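Local atomic coordinates of p800 reaction center core protein (Heliobacterium modesticaldum, PDB entry 5V8K), a protein that forms the core of a homodimeric photosynthetic reaction center, carrying many bacteriochlorophyll g molecules and, with its second copy, holding a 4Fe-4S cluster, probably for electron transfer. Residues H43-W46 and D47-T50; I361-P364 and L365-I369. All coordinates share one frame; numbering follows the deposited sequence.

Contact 1: residues H43-W46 and D47-T50; sequences HLSW and DPAT. With GBF (Bacteriochlorophyll g), chain I.
Ser-45 and Leu-44 both lean on Pro-48 where the loop turns into the helix. OG of Ser-45 sits over the proline ring, 3.3 Å from Pro-48 CA, while CB of Leu-44 lies 4.2 Å from Pro-48 CG. With its OG lodged between its own backbone N and carbonyl carbon (chi1 61°), the serine also reaches beyond the turn to hydrogen-bond the carbonyl of Gly-52.

Hydrogen bonds gather at Asp-47, the N-cap of the short helix 48-51, which follows the loop leaving helix 18-39. Thr-50 N donates to Asp-47 O at 3.2 Å. Thr-50 OG1 donates to Asp-47 OD2 as well, but their separation of 2.5 Å is unusually short and its exact length is doubtful.

Pigment binding belongs to the loop ahead of this cap. NE2 of His-43 is an axial ligand of the bacteriochlorophyll magnesium at 2.4 Å, and the same residue's backbone N bonds the pigment's ester carbonyl oxygen O1D at 3.2 Å, nearly straight at 171°. An alanine here removes the imidazole, and the magnesium would probably be left without its axial ligand from this loop, the macrocycle less firmly fixed beside it. Trp-46 adds an apolar touch: CZ3, at the indole edge, meets the pigment's CAA at 3.9 Å. The indole also stands edge-to-face with Trp-55 and packs on Gly-351 of the second subunit.

Contact 2: residues I361-P364 and L365-I369; sequences IGTP and LHDAI. With GBF (Bacteriochlorophyll g), chain Z.
A water molecule joins Thr-363 to Asp-367 across the first turn of helix 364-370, in a place where the threonine side chain makes no capping bond of its own. The water accepts from Thr-363 N at 3.1 Å and donates to Asp-367 OD2 at 2.6 Å, tying the N-cap residue to the aspartate four positions on. The two side chains also meet directly, crossing at about a right angle, with Thr-363 OG1 3.0 Å from Asp-367 OD1. The same pair is linked through the backbone: Asp-367 N donates to Thr-363 O at 3.0 Å, and Ala-368 N continues the helical pattern to Pro-364 O. OD1 of Asp-367 is held by Ser-372 OG and Gly-374 N.

The helix start also abuts the bacteriochlorophyll. CB of His-366 lies 3.1 Å from the ester's methoxy oxygen O2D, while Leu-365 N points to ketone oxygen OBD, whose position is doubtful. With its CG anti to the backbone N (chi1 -165°), His-366 turns its ring to a different bacteriochlorophyll, where NE2 ligates magnesium; Ser-372 OG engages ND1. The loop leading in from helix 311-344 rests on helix 376-401, Thr-363 against Glu-378 and Phe-379, and Ile-361 against Ile-376 and Phe-379.

How the contacts relate
Contacts 1 and 2 lie in series along the chain and do not touch: their centres are 47 Å apart and their nearest atoms about 36 Å apart. Both illustrate one principle, that a loop and the short helix it leads into can together bind pigment, yet they apply it differently. In contact 1 the ligating histidine precedes the N-cap; in contact 2 it lies within the first helical turn and serves a second pigment, while the first is met at its peripheral oxygens. Both stand away from the iron-sulfur and calcium sites. In contact 2 the Thr-363 side chain is about 13 Å from a bacteriochlorophyll g'.

Contact 1: residues H43-W46 and D47-T50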
ATOM      1  N   HIS A  43      21.211   6.683 -23.342  1.00 39.16           N
ATOM      2  CA  HIS A  43      20.977   6.103 -22.015  1.00 40.98           C
ATOM      3  C   HIS A  43      22.120   5.186 -21.584  1.00 40.02           C
ATOM      4  O   HIS A  43      21.890   4.092 -21.068  1.00 36.08           O
ATOM      5  CB  HIS A  43      19.660   5.316 -21.977  1.00 36.21           C
ATOM      6  CG  HIS A  43      18.448   6.155 -22.169  1.00 38.40           C
ATOM      7  ND1 HIS A  43      17.197   5.743 -21.781  1.00 37.34           N
ATOM      8  CD2 HIS A  43      18.287   7.380 -22.725  1.00 39.67           C
ATOM      9  CE1 HIS A  43      16.317   6.683 -22.058  1.00 39.12           C
ATOM     10  NE2 HIS A  43      16.950   7.677 -22.653  1.00 41.62           N
ATOM     11  N   LEU A  44      23.355   5.610 -21.833  1.00 37.34           N
ATOM     12  CA  LEU A  44      24.526   4.891 -21.357  1.00 38.58           C
ATOM     13  C   LEU A  44      24.949   5.379 -19.975  1.00 39.38           C
ATOM     14  O   LEU A  44      25.161   4.582 -19.057  1.00 38.86           O
ATOM     15  CB  LEU A  44      25.666   5.068 -22.357  1.00 39.02           C
ATOM     16  CG  LEU A  44      25.358   4.753 -23.818  1.00 43.10           C
ATOM     17  CD1 LEU A  44      26.646   4.695 -24.676  1.00 39.58           C
ATOM     18  CD2 LEU A  44      24.634   3.456 -23.890  1.00 38.04           C
ATOM     19  N   SER A  45      25.100   6.695 -19.853  1.00 39.55           N
ATOM     20  CA  SER A  45      25.509   7.411 -18.646  1.00 39.65           C
ATOM     21  C   SER A  45      25.492   8.905 -18.984  1.00 40.36           C
ATOM     22  O   SER A  45      25.198   9.292 -20.126  1.00 41.77           O
ATOM     23  CB  SER A  45      26.884   6.958 -18.152  1.00 39.99           C
ATOM     24  OG  SER A  45      27.885   7.202 -19.114  1.00 42.84           O
ATOM     25  N   TRP A  46      25.751   9.763 -18.004  1.00 42.15           N
ATOM     26  CA  TRP A  46      25.819  11.191 -18.291  1.00 43.76           C
ATOM     27  C   TRP A  46      27.050  11.529 -19.124  1.00 45.04           C
ATOM     28  O   TRP A  46      27.025  12.489 -19.892  1.00 46.09           O
ATOM     29  CB  TRP A  46      25.854  12.017 -16.994  1.00 43.38           C
ATOM     30  CG  TRP A  46      24.651  11.889 -16.125  1.00 42.20           C
ATOM     31  CD1 TRP A  46      24.618  11.440 -14.840  1.00 41.73           C
ATOM     32  CD2 TRP A  46      23.312  12.235 -16.467  1.00 44.43           C
ATOM     33  NE1 TRP A  46      23.307  11.442 -14.356  1.00 41.14           N
ATOM     34  CE2 TRP A  46      22.494  11.939 -15.336  1.00 43.05           C
ATOM     35  CE3 TRP A  46      22.711  12.765 -17.620  1.00 46.00           C
ATOM     36  CZ2 TRP A  46      21.129  12.151 -15.332  1.00 42.55           C
ATOM     37  CZ3 TRP A  46      21.353  12.982 -17.610  1.00 46.70           C
ATOM     38  CH2 TRP A  46      20.564  12.652 -16.464  1.00 45.40           C
ATOM     39  N   ASP A  47      28.141  10.785 -18.959  1.00 45.38           N
ATOM     40  CA  ASP A  47      29.390  11.082 -19.663  1.00 43.96           C
ATOM     41  C   ASP A  47      30.113   9.792 -19.954  1.00 43.81           C
ATOM     42  O   ASP A  47      30.989   9.361 -19.188  1.00 43.93           O
ATOM     43  CB  ASP A  47      30.293  11.989 -18.848  1.00 47.35           C
ATOM     44  CG  ASP A  47      31.634  12.268 -19.557  1.00 52.26           C
ATOM     45  OD1 ASP A  47      31.723  12.206 -20.821  1.00 53.45           O
ATOM     46  OD2 ASP A  47      32.607  12.501 -18.822  1.00 53.91           O
ATOM     47  N   PRO A  48      29.783   9.142 -21.067  1.00 46.50           N
ATOM     48  CA  PRO A  48      30.329   7.806 -21.312  1.00 46.57           C
ATOM     49  C   PRO A  48      31.847   7.746 -21.429  1.00 49.93           C
ATOM     50  O   PRO A  48      32.417   6.714 -21.049  1.00 49.87           O
ATOM     51  CB  PRO A  48      29.632   7.386 -22.611  1.00 47.91           C
ATOM     52  CG  PRO A  48      28.386   8.257 -22.709  1.00 45.27           C
ATOM     53  CD  PRO A  48      28.766   9.536 -22.055  1.00 45.80           C
ATOM     54  N   ALA A  49      32.534   8.821 -21.864  1.00 49.47           N
ATOM     55  CA  ALA A  49      33.981   8.730 -22.029  1.00 48.94           C
ATOM     56  C   ALA A  49      34.666   8.436 -20.708  1.00 51.04           C
ATOM     57  O   ALA A  49      35.749   7.828 -20.681  1.00 50.32           O
ATOM     58  CB  ALA A  49      34.557  10.030 -22.626  1.00 50.19           C
ATOM     59  N   THR A  50      34.079   8.902 -19.610  1.00 51.04           N
ATOM     60  CA  THR A  50      34.633   8.669 -18.289  1.00 51.03           C
ATOM     61  C   THR A  50      33.827   7.688 -17.461  1.00 51.95           C
ATOM     62  O   THR A  50      34.402   7.008 -16.627  1.00 52.51           O
ATOM     63  CB  THR A  50      34.755   9.989 -17.515  1.00 54.71           C
ATOM     64  OG1 THR A  50      33.470  10.623 -17.443  1.00 57.43           O
ATOM     65  CG2 THR A  50      35.702  10.911 -18.180  1.00 52.91           C
TER
HETATM   66 MG   GBF I1007      15.546   9.662 -22.779  1.00 46.91          MG
HETATM   67  CHA GBF I1007      18.553  11.340 -23.254  1.00 46.36           C
HETATM   68  CHB GBF I1007      15.667  10.335 -19.555  1.00 43.05           C
HETATM   69  CHC GBF I1007      12.508   8.096 -22.659  1.00 45.57           C
HETATM   70  CHD GBF I1007      15.314   9.533 -26.383  1.00 47.32           C
HETATM   71  NA  GBF I1007      16.816  10.641 -21.656  1.00 47.42           N
HETATM   72  C1A GBF I1007      18.006  11.204 -21.878  1.00 45.42           C
HETATM   73  C2A GBF I1007      18.762  11.829 -20.733  1.00 45.95           C
HETATM   74  C3A GBF I1007      17.926  11.263 -19.599  1.00 44.10           C
HETATM   75  C4A GBF I1007      16.717  10.731 -20.315  1.00 45.26           C
HETATM   76  CMA GBF I1007      18.625  10.111 -18.873  1.00 38.11           C
HETATM   77  CAA GBF I1007      18.869  13.355 -20.630  1.00 52.17           C
HETATM   78  CBA GBF I1007      17.543  14.105 -20.570  1.00 63.05           C
HETATM   79  CGA GBF I1007      16.964  14.193 -21.955  1.00 70.00           C
HETATM   80  O1A GBF I1007      17.680  14.609 -22.849  1.00 72.78           O
HETATM   81  O2A GBF I1007      15.843  13.353 -22.340  1.00 73.63           O
HETATM   82  NB  GBF I1007      14.227   9.355 -21.286  1.00 51.13           N
HETATM   83  C1B GBF I1007      14.459   9.604 -19.998  1.00 49.43           C
HETATM   84  C2B GBF I1007      13.367   9.136 -19.276  1.00 48.56           C
HETATM   85  C3B GBF I1007      12.496   8.517 -20.182  1.00 53.31           C
HETATM   86  C4B GBF I1007      13.116   8.626 -21.422  1.00 48.53           C
HETATM   87  CMB GBF I1007      13.200   9.313 -17.809  1.00 42.42           C
HETATM   88  CAB GBF I1007      11.169   7.872 -19.960  1.00 59.86           C
HETATM   89  CBB GBF I1007      10.440   7.930 -18.872  1.00 59.88           C
HETATM   90  NC  GBF I1007      14.236   9.008 -24.209  1.00 54.89           N
HETATM   91  C1C GBF I1007      13.090   8.360 -23.997  1.00 50.79           C
HETATM   92  C2C GBF I1007      12.205   7.780 -25.050  1.00 48.43           C
HETATM   93  C3C GBF I1007      13.136   8.309 -26.052  1.00 54.06           C
HETATM   94  C4C GBF I1007      14.256   8.968 -25.557  1.00 55.24           C
HETATM   95  CMC GBF I1007      12.223   6.260 -24.961  1.00 41.08           C
HETATM   96  CAC GBF I1007      12.923   8.145 -27.517  1.00 55.53           C
HETATM   97  CBC GBF I1007      11.717   7.431 -28.095  1.00 57.60           C
HETATM   98  ND  GBF I1007      16.500  10.285 -24.428  1.00 50.01           N
HETATM   99  C1D GBF I1007      16.467  10.149 -25.739  1.00 50.50           C
HETATM  100  C2D GBF I1007      17.669  10.608 -26.682  1.00 56.14           C
HETATM  101  C3D GBF I1007      18.367  11.029 -25.540  1.00 50.23           C
HETATM  102  C4D GBF I1007      17.741  10.871 -24.283  1.00 47.41           C
HETATM  103  CMD GBF I1007      17.864  10.570 -28.162  1.00 68.25           C
HETATM  104  CAD GBF I1007      19.764  11.431 -25.235  1.00 52.05           C
HETATM  105  OBD GBF I1007      20.618  12.044 -25.953  1.00 63.00           O
HETATM  106  CBD GBF I1007      19.859  11.759 -23.779  1.00 48.25           C
HETATM  107  CGD GBF I1007      20.952  10.998 -23.101  1.00 50.34           C
HETATM  108  O1D GBF I1007      21.158   9.836 -23.341  1.00 56.68           O
HETATM  109  O2D GBF I1007      21.826  11.615 -22.158  1.00 50.95           O
HETATM  110  CED GBF I1007      22.775  10.766 -21.513  1.00 47.79           C
HETATM  111  C1  GBF I1007      15.262  13.515 -23.643  1.00 80.39           C
HETATM  112  C2  GBF I1007      13.998  14.325 -23.489  1.00 86.26           C
HETATM  113  C3  GBF I1007      12.754  13.822 -23.367  1.00 89.16           C
HETATM  114  C4  GBF I1007      11.637  14.817 -23.201  1.00 92.27           C
HETATM  115  C5  GBF I1007      12.432  12.338 -23.373  1.00 86.08           C
HETATM  116  C6  GBF I1007      11.441  11.957 -24.455  1.00 82.58           C
HETATM  117  C7  GBF I1007      10.532  10.858 -23.945  1.00 83.63           C
HETATM  118  C8  GBF I1007       9.702  10.244 -24.801  1.00 86.83           C
HETATM  119  C9  GBF I1007       9.752  10.681 -26.243  1.00 82.09           C
HETATM  120  C10 GBF I1007       8.786   9.126 -24.311  1.00 91.45           C
HETATM  121  C11 GBF I1007       7.395   9.240 -24.922  1.00 94.69           C
HETATM  122  C12 GBF I1007       6.839   7.888 -25.367  1.00 95.75           C
HETATM  123  C13 GBF I1007       6.251   7.705 -26.580  1.00 95.87           C
HETATM  124  C14 GBF I1007       6.120   8.834 -27.567  1.00 97.23           C
HETATM  125  C15 GBF I1007       5.683   6.358 -27.002  1.00 93.26           C

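Contact 2: residues I361-P364 and L365-I369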
ATOM      1  N   ILE A 361      14.540 -26.903   8.898  1.00 51.29           N
ATOM      2  CA  ILE A 361      14.200 -28.013   8.021  1.00 51.08           C
ATOM      3  C   ILE A 361      15.014 -27.862   6.742  1.00 51.29           C
ATOM      4  O   ILE A 361      15.085 -26.765   6.187  1.00 51.61           O
ATOM      5  CB  ILE A 361      12.695 -27.999   7.666  1.00 51.91           C
ATOM      6  CG1 ILE A 361      11.824 -27.999   8.929  1.00 56.64           C
ATOM      7  CG2 ILE A 361      12.372 -29.184   6.796  1.00 50.75           C
ATOM      8  CD1 ILE A 361      10.328 -27.871   8.633  1.00 55.20           C
ATOM      9  N   GLY A 362      15.551 -28.971   6.233  1.00 51.67           N
ATOM     10  CA  GLY A 362      16.265 -28.985   4.972  1.00 47.49           C
ATOM     11  C   GLY A 362      15.364 -29.284   3.788  1.00 50.54           C
ATOM     12  O   GLY A 362      14.136 -29.228   3.872  1.00 51.86           O
ATOM     13  N   THR A 363      16.010 -29.646   2.668  1.00 44.30           N
ATOM     14  CA  THR A 363      15.346 -29.913   1.390  1.00 44.17           C
ATOM     15  C   THR A 363      15.827 -31.251   0.825  1.00 49.19           C
ATOM     16  O   THR A 363      16.410 -31.316  -0.262  1.00 45.87           O
ATOM     17  CB  THR A 363      15.622 -28.777   0.410  1.00 45.81           C
ATOM     18  OG1 THR A 363      17.033 -28.675   0.149  1.00 44.16           O
ATOM     19  CG2 THR A 363      15.116 -27.446   0.987  1.00 41.67           C
ATOM     20  N   PRO A 364      15.563 -32.355   1.531  1.00 45.96           N
ATOM     21  CA  PRO A 364      16.152 -33.638   1.119  1.00 50.32           C
ATOM     22  C   PRO A 364      15.682 -34.122  -0.239  1.00 50.22           C
ATOM     23  O   PRO A 364      16.398 -34.892  -0.889  1.00 51.53           O
ATOM     24  CB  PRO A 364      15.715 -34.607   2.236  1.00 48.66           C
ATOM     25  CG  PRO A 364      14.549 -33.950   2.882  1.00 47.62           C
ATOM     26  CD  PRO A 364      14.826 -32.484   2.794  1.00 46.03           C
ATOM     27  N   LEU A 365      14.488 -33.755  -0.679  1.00 51.89           N
ATOM     28  CA  LEU A 365      14.035 -34.294  -1.953  1.00 54.40           C
ATOM     29  C   LEU A 365      14.733 -33.598  -3.121  1.00 55.61           C
ATOM     30  O   LEU A 365      15.198 -34.245  -4.065  1.00 52.72           O
ATOM     31  CB  LEU A 365      12.524 -34.152  -2.061  1.00 52.77           C
ATOM     32  CG  LEU A 365      11.956 -34.370  -3.460  1.00 58.63           C
ATOM     33  CD1 LEU A 365      12.210 -35.792  -3.942  1.00 63.23           C
ATOM     34  CD2 LEU A 365      10.461 -34.080  -3.421  1.00 61.20           C
ATOM     35  N   HIS A 366      14.802 -32.272  -3.058  1.00 48.46           N
ATOM     36  CA  HIS A 366      15.556 -31.506  -4.039  1.00 47.96           C
ATOM     37  C   HIS A 366      17.027 -31.921  -4.064  1.00 48.90           C
ATOM     38  O   HIS A 366      17.599 -32.122  -5.141  1.00 51.28           O
ATOM     39  CB  HIS A 366      15.398 -30.027  -3.728  1.00 46.31           C
ATOM     40  CG  HIS A 366      15.816 -29.149  -4.847  1.00 48.65           C
ATOM     41  ND1 HIS A 366      17.139 -28.956  -5.166  1.00 46.02           N
ATOM     42  CD2 HIS A 366      15.097 -28.441  -5.750  1.00 45.83           C
ATOM     43  CE1 HIS A 366      17.218 -28.140  -6.199  1.00 47.04           C
ATOM     44  NE2 HIS A 366      15.995 -27.834  -6.582  1.00 44.71           N
ATOM     45  N   ASP A 367      17.634 -32.129  -2.888  1.00 47.22           N
ATOM     46  CA  ASP A 367      19.042 -32.512  -2.828  1.00 48.64           C
ATOM     47  C   ASP A 367      19.265 -33.863  -3.491  1.00 52.21           C
ATOM     48  O   ASP A 367      20.213 -34.037  -4.264  1.00 51.43           O
ATOM     49  CB  ASP A 367      19.531 -32.588  -1.383  1.00 48.57           C
ATOM     50  CG  ASP A 367      19.459 -31.263  -0.644  1.00 53.07           C
ATOM     51  OD1 ASP A 367      19.201 -30.191  -1.271  1.00 50.99           O
ATOM     52  OD2 ASP A 367      19.693 -31.323   0.597  1.00 50.11           O
ATOM     53  N   ALA A 368      18.387 -34.831  -3.217  1.00 52.17           N
ATOM     54  CA  ALA A 368      18.584 -36.164  -3.770  1.00 58.58           C
ATOM     55  C   ALA A 368      18.469 -36.155  -5.289  1.00 56.88           C
ATOM     56  O   ALA A 368      19.099 -36.971  -5.956  1.00 56.90           O
ATOM     57  CB  ALA A 368      17.572 -37.155  -3.168  1.00 54.66           C
ATOM     58  N   ILE A 369      17.668 -35.263  -5.848  1.00 58.27           N
ATOM     59  CA  ILE A 369      17.383 -35.299  -7.279  1.00 59.78           C
ATOM     60  C   ILE A 369      18.323 -34.390  -8.068  1.00 60.59           C
ATOM     61  O   ILE A 369      18.736 -34.741  -9.177  1.00 59.39           O
ATOM     62  CB  ILE A 369      15.902 -34.936  -7.506  1.00 60.68           C
ATOM     63  CG1 ILE A 369      15.039 -36.021  -6.866  1.00 65.48           C
ATOM     64  CG2 ILE A 369      15.595 -34.745  -9.014  1.00 59.02           C
ATOM     65  CD1 ILE A 369      13.585 -35.854  -7.098  1.00 69.76           C
TER
HETATM   66 MG   GBF Z1024       6.853 -29.778  -0.649  1.00 46.72          MG
HETATM   67  CHA GBF Z1024      10.150 -29.985  -1.718  1.00 43.81           C
HETATM   68  CHB GBF Z1024       5.998 -28.132  -3.342  1.00 43.44           C
HETATM   69  CHC GBF Z1024       3.582 -30.200   0.429  1.00 44.96           C
HETATM   70  CHD GBF Z1024       7.863 -31.875   2.101  1.00 46.87           C
HETATM   71  NA  GBF Z1024       7.857 -29.163  -2.200  1.00 42.94           N
HETATM   72  C1A GBF Z1024       9.118 -29.357  -2.621  1.00 45.34           C
HETATM   73  C2A GBF Z1024       9.591 -28.425  -3.686  1.00 50.77           C
HETATM   74  C3A GBF Z1024       8.243 -28.094  -4.298  1.00 45.41           C
HETATM   75  C4A GBF Z1024       7.304 -28.468  -3.196  1.00 49.06           C
HETATM   76  CMA GBF Z1024       8.176 -26.608  -4.666  1.00 42.44           C
HETATM   77  CAA GBF Z1024      10.579 -28.964  -4.733  1.00 57.77           C
HETATM   78  CBA GBF Z1024      10.163 -30.346  -5.232  1.00 68.30           C
HETATM   79  CGA GBF Z1024      11.285 -30.962  -6.035  1.00 76.98           C
HETATM   80  O1A GBF Z1024      12.445 -30.929  -5.656  1.00 77.31           O
HETATM   81  O2A GBF Z1024      10.951 -31.839  -7.138  1.00 84.91           O
HETATM   82  NB  GBF Z1024       5.035 -29.195  -1.358  1.00 44.03           N
HETATM   83  C1B GBF Z1024       4.847 -28.536  -2.507  1.00 42.56           C
HETATM   84  C2B GBF Z1024       3.492 -28.354  -2.722  1.00 44.30           C
HETATM   85  C3B GBF Z1024       2.845 -28.966  -1.644  1.00 45.40           C
HETATM   86  C4B GBF Z1024       3.852 -29.469  -0.817  1.00 43.92           C
HETATM   87  CMB GBF Z1024       2.928 -27.649  -3.931  1.00 43.41           C
HETATM   88  CAB GBF Z1024       1.397 -29.106  -1.357  1.00 50.58           C
HETATM   89  CBB GBF Z1024       0.399 -28.821  -2.150  1.00 52.40           C
HETATM   90  NC  GBF Z1024       5.973 -30.808   0.869  1.00 51.07           N
HETATM   91  C1C GBF Z1024       4.682 -30.841   1.176  1.00 51.64           C
HETATM   92  C2C GBF Z1024       4.111 -31.492   2.377  1.00 51.13           C
HETATM   93  C3C GBF Z1024       5.441 -31.957   2.731  1.00 52.06           C
HETATM   94  C4C GBF Z1024       6.459 -31.540   1.900  1.00 53.58           C
HETATM   95  CMC GBF Z1024       3.661 -30.361   3.281  1.00 46.58           C
HETATM   96  CAC GBF Z1024       5.709 -32.772   3.943  1.00 57.18           C
HETATM   97  CBC GBF Z1024       4.602 -33.231   4.867  1.00 53.78           C
HETATM   98  ND  GBF Z1024       8.449 -30.788   0.034  1.00 45.96           N
HETATM   99  C1D GBF Z1024       8.841 -31.451   1.115  1.00 47.40           C
HETATM  100  C2D GBF Z1024      10.377 -31.810   1.404  1.00 48.82           C
HETATM  101  C3D GBF Z1024      10.713 -31.144   0.222  1.00 46.34           C
HETATM  102  C4D GBF Z1024       9.668 -30.586  -0.562  1.00 44.69           C
HETATM  103  CMD GBF Z1024      11.105 -32.513   2.504  1.00 49.60           C
HETATM  104  CAD GBF Z1024      11.968 -30.784  -0.468  1.00 49.69           C
HETATM  105  OBD GBF Z1024      13.190 -31.143  -0.354  1.00 53.10           O
HETATM  106  CBD GBF Z1024      11.628 -30.025  -1.704  1.00 47.02           C
HETATM  107  CGD GBF Z1024      12.187 -28.642  -1.642  1.00 46.50           C
HETATM  108  O1D GBF Z1024      11.920 -27.849  -0.758  1.00 52.05           O
HETATM  109  O2D GBF Z1024      13.108 -28.208  -2.640  1.00 51.26           O
HETATM  110  CED GBF Z1024      13.724 -26.937  -2.418  1.00 41.44           C
HETATM  111  C1  GBF Z1024      11.960 -32.686  -7.674  1.00 81.78           C
HETATM  112  C2  GBF Z1024      11.632 -33.097  -9.096  1.00 78.38           C
HETATM  113  C3  GBF Z1024      10.865 -34.160  -9.379  1.00 82.69           C
HETATM  114  C4  GBF Z1024      10.263 -35.017  -8.307  1.00 85.86           C
HETATM  115  C5  GBF Z1024      10.589 -34.496 -10.821  1.00 82.66           C
HETATM  116  O   HOH W   1      19.090 -29.953   2.764  1.00 45.73           O